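Local coordinates for bacterial leucyl aminopeptidase (Legionella pneumophila, PDB 6ESL), which probably removes N-terminal residues, leucine among them, from peptides as a secreted zinc aminopeptidase of peptidase family M28, at residues T176-V181 with L191-G196; I204-H209 with R246-I251. One frame throughout, in Å; residues are numbered along the deposited sequence.

Contact 1: residues T176-V181 with L191-G196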
loop_
_atom_site.group_PDB
_atom_site.type_symbol
_atom_site.label_atom_id
_atom_site.label_comp_id
_atom_site.label_asym_id
_atom_site.label_seq_id
_atom_site.Cartn_x
_atom_site.Cartn_y
_atom_site.Cartn_z
ATOM N N THR B 176 25.912 17.363 15.983
ATOM C CA THR B 176 24.544 17.539 16.388
ATOM C C THR B 176 24.140 18.990 16.632
ATOM O O THR B 176 24.966 19.861 16.836
ATOM C CB THR B 176 24.129 16.736 17.673
ATOM O OG1 THR B 176 24.916 17.084 18.801
ATOM C CG2 THR B 176 24.106 15.263 17.426
ATOM N N SER B 177 22.844 19.220 16.617
ATOM C CA SER B 177 22.308 20.537 16.764
ATOM C C SER B 177 20.829 20.410 17.120
ATOM O O SER B 177 20.136 19.444 16.727
ATOM C CB SER B 177 22.534 21.325 15.456
ATOM O OG SER B 177 21.948 22.590 15.527
ATOM N N THR B 178 20.381 21.338 17.967
ATOM C CA THR B 178 19.002 21.399 18.376
ATOM C C THR B 178 18.374 22.760 18.135
ATOM O O THR B 178 19.027 23.763 18.262
ATOM C CB THR B 178 18.854 21.042 19.831
ATOM O OG1 THR B 178 19.398 22.069 20.627
ATOM C CG2 THR B 178 19.517 19.689 20.099
ATOM N N PHE B 179 17.088 22.797 17.840
ATOM C CA PHE B 179 16.367 24.087 17.870
ATOM C C PHE B 179 14.872 23.956 18.106
ATOM O O PHE B 179 14.284 22.906 17.823
ATOM C CB PHE B 179 16.660 24.902 16.627
ATOM C CG PHE B 179 16.300 24.238 15.332
ATOM C CD1 PHE B 179 17.219 23.423 14.668
ATOM C CD2 PHE B 179 15.051 24.463 14.745
ATOM C CE1 PHE B 179 16.887 22.848 13.411
ATOM C CE2 PHE B 179 14.738 23.915 13.507
ATOM C CZ PHE B 179 15.641 23.076 12.847
ATOM N N PHE B 180 14.287 24.985 18.692
ATOM C CA PHE B 180 12.863 25.050 18.808
ATOM C C PHE B 180 12.273 25.648 17.557
ATOM O O PHE B 180 12.814 26.601 17.000
ATOM C CB PHE B 180 12.399 25.876 19.994
ATOM C CG PHE B 180 12.579 25.202 21.330
ATOM C CD1 PHE B 180 12.219 23.846 21.523
ATOM C CD2 PHE B 180 13.057 25.949 22.449
ATOM C CE1 PHE B 180 12.351 23.244 22.765
ATOM C CE2 PHE B 180 13.171 25.369 23.701
ATOM C CZ PHE B 180 12.863 24.011 23.862
ATOM N N VAL B 181 11.150 25.074 17.115
ATOM C CA VAL B 181 10.274 25.721 16.183
ATOM C C VAL B 181 9.023 26.174 16.906
ATOM O O VAL B 181 8.285 25.376 17.454
ATOM C CB VAL B 181 9.890 24.778 15.054
ATOM C CG1 VAL B 181 8.900 25.484 14.107
ATOM C CG2 VAL B 181 11.134 24.368 14.280
ATOM N N LEU B 191 10.373 20.632 19.243
ATOM C CA LEU B 191 11.819 20.344 19.368
ATOM C C LEU B 191 12.310 19.626 18.137
ATOM O O LEU B 191 11.861 18.514 17.824
ATOM C CB LEU B 191 12.089 19.476 20.554
ATOM C CG LEU B 191 13.560 18.960 20.700
ATOM C CD1 LEU B 191 14.534 20.159 20.761
ATOM C CD2 LEU B 191 13.595 18.072 21.935
ATOM N N VAL B 192 13.186 20.278 17.408
ATOM C CA VAL B 192 13.802 19.682 16.260
ATOM C C VAL B 192 15.285 19.423 16.648
ATOM O O VAL B 192 16.004 20.333 17.209
ATOM C CB VAL B 192 13.791 20.570 15.028
ATOM C CG1 VAL B 192 14.543 19.928 13.858
ATOM C CG2 VAL B 192 12.340 20.856 14.586
ATOM N N THR B 193 15.726 18.198 16.380
ATOM C CA THR B 193 17.079 17.752 16.682
ATOM C C THR B 193 17.674 17.164 15.413
ATOM O O THR B 193 16.942 16.713 14.532
ATOM C CB THR B 193 17.093 16.688 17.793
ATOM O OG1 THR B 193 16.628 15.439 17.269
ATOM C CG2 THR B 193 16.198 17.113 18.947
ATOM N N VAL B 194 18.998 17.166 15.314
ATOM C CA VAL B 194 19.648 16.669 14.100
ATOM C C VAL B 194 20.984 16.051 14.392
ATOM O O VAL B 194 21.748 16.601 15.227
ATOM C CB VAL B 194 19.738 17.743 12.972
ATOM C CG1 VAL B 194 20.585 18.945 13.366
ATOM C CG2 VAL B 194 20.191 17.133 11.654
ATOM N N ILE B 195 21.244 14.915 13.736
ATOM C CA ILE B 195 22.532 14.223 13.798
ATOM C C ILE B 195 23.097 14.254 12.401
ATOM O O ILE B 195 22.510 13.642 11.514
ATOM C CB ILE B 195 22.416 12.777 14.328
ATOM C CG1 ILE B 195 21.868 12.811 15.759
ATOM C CG2 ILE B 195 23.795 12.103 14.394
ATOM C CD1 ILE B 195 21.193 11.514 16.181
ATOM N N GLY B 196 24.230 14.972 12.225
ATOM C CA GLY B 196 24.789 15.238 10.887
ATOM C C GLY B 196 24.327 16.581 10.343
ATOM O O GLY B 196 23.894 16.698 9.169
#
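The beta hairpin of strands 176-183 and 188-195 forms one margin of the mixed central sheet, and its two arms pair antiparallel here. Phe179 and Val192 face each other as a hydrogen-bonded pair. Phe179 N reaches Val192 O at 2.8 Å, nearly straight at 170°, and Val192 N returns to Phe179 O at 2.9 Å. Ser177 and Val194 form the second such pair. Their bonds are more bent: Ser177 N lies 3.2 Å from Val194 O with 144° at the hydrogen.

The Phe179 ring leans over its partner. Its CG sits between the backbone N and the carbonyl carbon (chi1 59°), which swings the ring across to the neighbouring strand. Val192 CB then lies over one ring face, 3.9 Å from the centroid, in a CH-pi contact. Val192 CG1 meets the far end of the ring, 3.5 Å from Phe179 CZ. The other branch, Val192 CG2, touches Val181 CG2 at 3.7 Å. Ser177 CB rests on Val194 CG1 on this same face.

Thr176, Thr178 and Phe180 point to the other face, toward helix 151-170. There Thr176 CG2 lies alongside Ile195 CG1 at 3.7 Å. Thr178 OG1 hydrogen-bonds to Glu165 OE2, and the Phe180 ring takes a cation-pi contact from Lys161. The arrangement is that of an edge hairpin on an alpha/beta sheet with helices packed against it.

Contact 2: residues I204-H209 with R246-I251. With ZN (zinc ion), chain F.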
loop_
_atom_site.group_PDB
_atom_site.type_symbol
_atom_site.label_atom_id
_atom_site.label_comp_id
_atom_site.label_asym_id
_atom_site.label_seq_id
_atom_site.Cartn_x
_atom_site.Cartn_y
_atom_site.Cartn_z
ATOM N N ILE B 204 16.359 12.244 6.820
ATOM C CA ILE B 204 15.531 11.178 7.328
ATOM C C ILE B 204 14.963 11.722 8.620
ATOM O O ILE B 204 15.695 12.136 9.468
ATOM C CB ILE B 204 16.341 9.931 7.677
ATOM C CG1 ILE B 204 16.919 9.263 6.452
ATOM C CG2 ILE B 204 15.501 8.928 8.413
ATOM C CD1 ILE B 204 16.013 9.243 5.253
ATOM N N VAL B 205 13.660 11.688 8.791
ATOM C CA VAL B 205 13.040 12.234 9.977
ATOM C C VAL B 205 12.271 11.203 10.826
ATOM O O VAL B 205 11.536 10.445 10.290
ATOM C CB VAL B 205 12.062 13.344 9.596
ATOM C CG1 VAL B 205 11.355 13.899 10.788
ATOM C CG2 VAL B 205 12.686 14.405 8.729
ATOM N N ILE B 206 12.470 11.199 12.135
ATOM C CA ILE B 206 11.774 10.339 13.052
ATOM C C ILE B 206 11.083 11.204 14.055
ATOM O O ILE B 206 11.719 11.957 14.724
ATOM C CB ILE B 206 12.743 9.402 13.776
ATOM C CG1 ILE B 206 13.400 8.440 12.817
ATOM C CG2 ILE B 206 12.046 8.605 14.844
ATOM C CD1 ILE B 206 14.781 8.841 12.418
ATOM N N GLY B 207 9.780 11.047 14.209
ATOM C CA GLY B 207 9.013 11.890 15.096
ATOM C C GLY B 207 8.083 11.218 16.054
ATOM O O GLY B 207 7.752 10.020 15.895
ATOM N N ALA B 208 7.572 12.034 16.959
ATOM C CA ALA B 208 6.556 11.688 17.962
ATOM C C ALA B 208 6.004 13.040 18.458
ATOM O O ALA B 208 6.668 14.082 18.254
ATOM C CB ALA B 208 7.250 10.963 19.156
ATOM N N HIS B 209 4.932 13.048 19.185
ATOM C CA HIS B 209 4.377 14.250 19.726
ATOM C C HIS B 209 4.513 14.245 21.228
ATOM O O HIS B 209 4.310 13.268 21.820
ATOM C CB HIS B 209 2.978 14.577 19.215
ATOM C CG HIS B 209 1.876 13.713 19.691
ATOM N ND1 HIS B 209 1.112 14.007 20.775
ATOM C CD2 HIS B 209 1.345 12.592 19.167
ATOM C CE1 HIS B 209 0.183 13.094 20.916
ATOM N NE2 HIS B 209 0.321 12.225 19.961
ATOM N N ARG B 246 23.289 10.949 5.133
ATOM C CA ARG B 246 22.143 11.896 5.206
ATOM C C ARG B 246 22.018 12.396 6.626
ATOM O O ARG B 246 22.346 11.667 7.557
ATOM C CB ARG B 246 20.783 11.230 4.782
ATOM C CG ARG B 246 20.751 10.646 3.393
ATOM C CD ARG B 246 19.496 9.868 3.176
ATOM N NE ARG B 246 19.447 9.386 1.800
ATOM C CZ ARG B 246 19.142 10.124 0.720
ATOM N NH1 ARG B 246 18.888 11.421 0.793
ATOM N NH2 ARG B 246 19.143 9.596 -0.472
ATOM N N PRO B 247 21.542 13.641 6.805
ATOM C CA PRO B 247 21.216 14.053 8.177
ATOM C C PRO B 247 19.989 13.241 8.687
ATOM O O PRO B 247 19.091 12.852 7.898
ATOM C CB PRO B 247 20.864 15.517 8.032
ATOM C CG PRO B 247 20.465 15.691 6.610
ATOM C CD PRO B 247 21.078 14.614 5.792
ATOM N N ILE B 248 19.987 13.013 9.995
ATOM C CA ILE B 248 18.939 12.307 10.679
ATOM C C ILE B 248 18.242 13.255 11.666
ATOM O O ILE B 248 18.870 13.705 12.660
ATOM C CB ILE B 248 19.489 11.088 11.434
ATOM C CG1 ILE B 248 20.031 10.047 10.454
ATOM C CG2 ILE B 248 18.405 10.441 12.271
ATOM C CD1 ILE B 248 20.974 9.058 11.150
ATOM N N TYR B 249 16.938 13.481 11.488
ATOM C CA TYR B 249 16.292 14.341 12.479
ATOM C C TYR B 249 15.446 13.515 13.453
ATOM O O TYR B 249 14.664 12.687 13.056
ATOM C CB TYR B 249 15.453 15.465 11.827
ATOM C CG TYR B 249 16.184 16.569 11.071
ATOM C CD1 TYR B 249 16.473 16.440 9.755
ATOM C CD2 TYR B 249 16.483 17.817 11.706
ATOM C CE1 TYR B 249 17.113 17.477 9.036
ATOM C CE2 TYR B 249 17.106 18.852 11.031
ATOM C CZ TYR B 249 17.407 18.683 9.693
ATOM O OH TYR B 249 17.955 19.693 8.970
ATOM N N PHE B 250 15.563 13.824 14.706
ATOM C CA PHE B 250 14.618 13.435 15.707
ATOM C C PHE B 250 13.768 14.605 16.160
ATOM O O PHE B 250 14.273 15.590 16.591
ATOM C CB PHE B 250 15.247 12.690 16.910
ATOM C CG PHE B 250 15.793 11.347 16.551
ATOM C CD1 PHE B 250 17.112 11.248 16.041
ATOM C CD2 PHE B 250 15.058 10.152 16.760
ATOM C CE1 PHE B 250 17.639 9.977 15.717
ATOM C CE2 PHE B 250 15.574 8.896 16.454
ATOM C CZ PHE B 250 16.848 8.810 15.917
ATOM N N ILE B 251 12.426 14.469 16.056
ATOM C CA ILE B 251 11.562 15.595 16.275
ATOM C C ILE B 251 10.469 15.239 17.249
ATOM O O ILE B 251 9.784 14.245 17.037
ATOM C CB ILE B 251 10.958 16.084 14.919
ATOM C CG1 ILE B 251 12.071 16.297 13.906
ATOM C CG2 ILE B 251 10.155 17.376 15.150
ATOM C CD1 ILE B 251 11.737 17.055 12.636
HETATM ZN ZN ZN F . -1.147 10.675 19.614
HETATM O O HOH W 1 -2.631 9.162 19.069
#
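Ile206 and Phe250 are paired across the strands, and both put the gamma carbon (CG1 in Ile206) anti to the carbonyl carbon (chi1 -65° and -67°), which keeps the two side chains alongside each other. They belong to the beta-alpha-beta unit of strand 203-209, helix 220-239 and strand 248-253, whose strands run parallel. Ile206 CD1 sits over one face of the Phe250 ring, toward its rim, and touches Ile248 CG2 at 4.0 Å. Ile206 CB is 3.9 Å from Phe250 CD2. Helices 220-239 and 373-391 pack on the sheet face that carries Ile206.

On the opposite sheet face Val205 CG1 meets Ile251 CD1 at 3.7 Å. Gly207 CA makes a CA-H...O contact of 3.1 Å with Ile251 O. Five backbone bonds join the strands. Tyr249 N to Ile204 O is 2.7 Å and nearly straight at 170°. Ala208 N to Ile251 O, toward the metal end, is less straight.

Beyond the last bond strand 203-209 carries His209 to the zinc site, which Asp222 and Asp284 also serve. His209 ND1 is hydrogen-bonded to Asp211 OD1, which helps fix the ring. His209 NE2 binds the zinc ion at 2.2 Å, and a water also binds this zinc ion, at 2.2 Å.

How the contacts relate
Along the chain both arms of the hairpin come first, and the parallel pair of contact 2 follows. Their centres lie 9 Å apart. Both belong to the same mixed sheet. Its order at this margin is 176-183, 188-195, 248-253, 203-209, so the two contacts are adjacent strand pairs. Strands 188-195 and 248-253 join them side by side and antiparallel. Thr193 OG1 comes within 2.5 Å of Phe250 O, and Ile195 N within 2.9 Å of Ile248 O, both probable hydrogen bonds. The hairpin thus extends the sheet outward from the parallel strands. Contact 2 lies deeper, and its strand 203-209 leads into the zinc site, probably the catalytic centre as in other M28 peptidases.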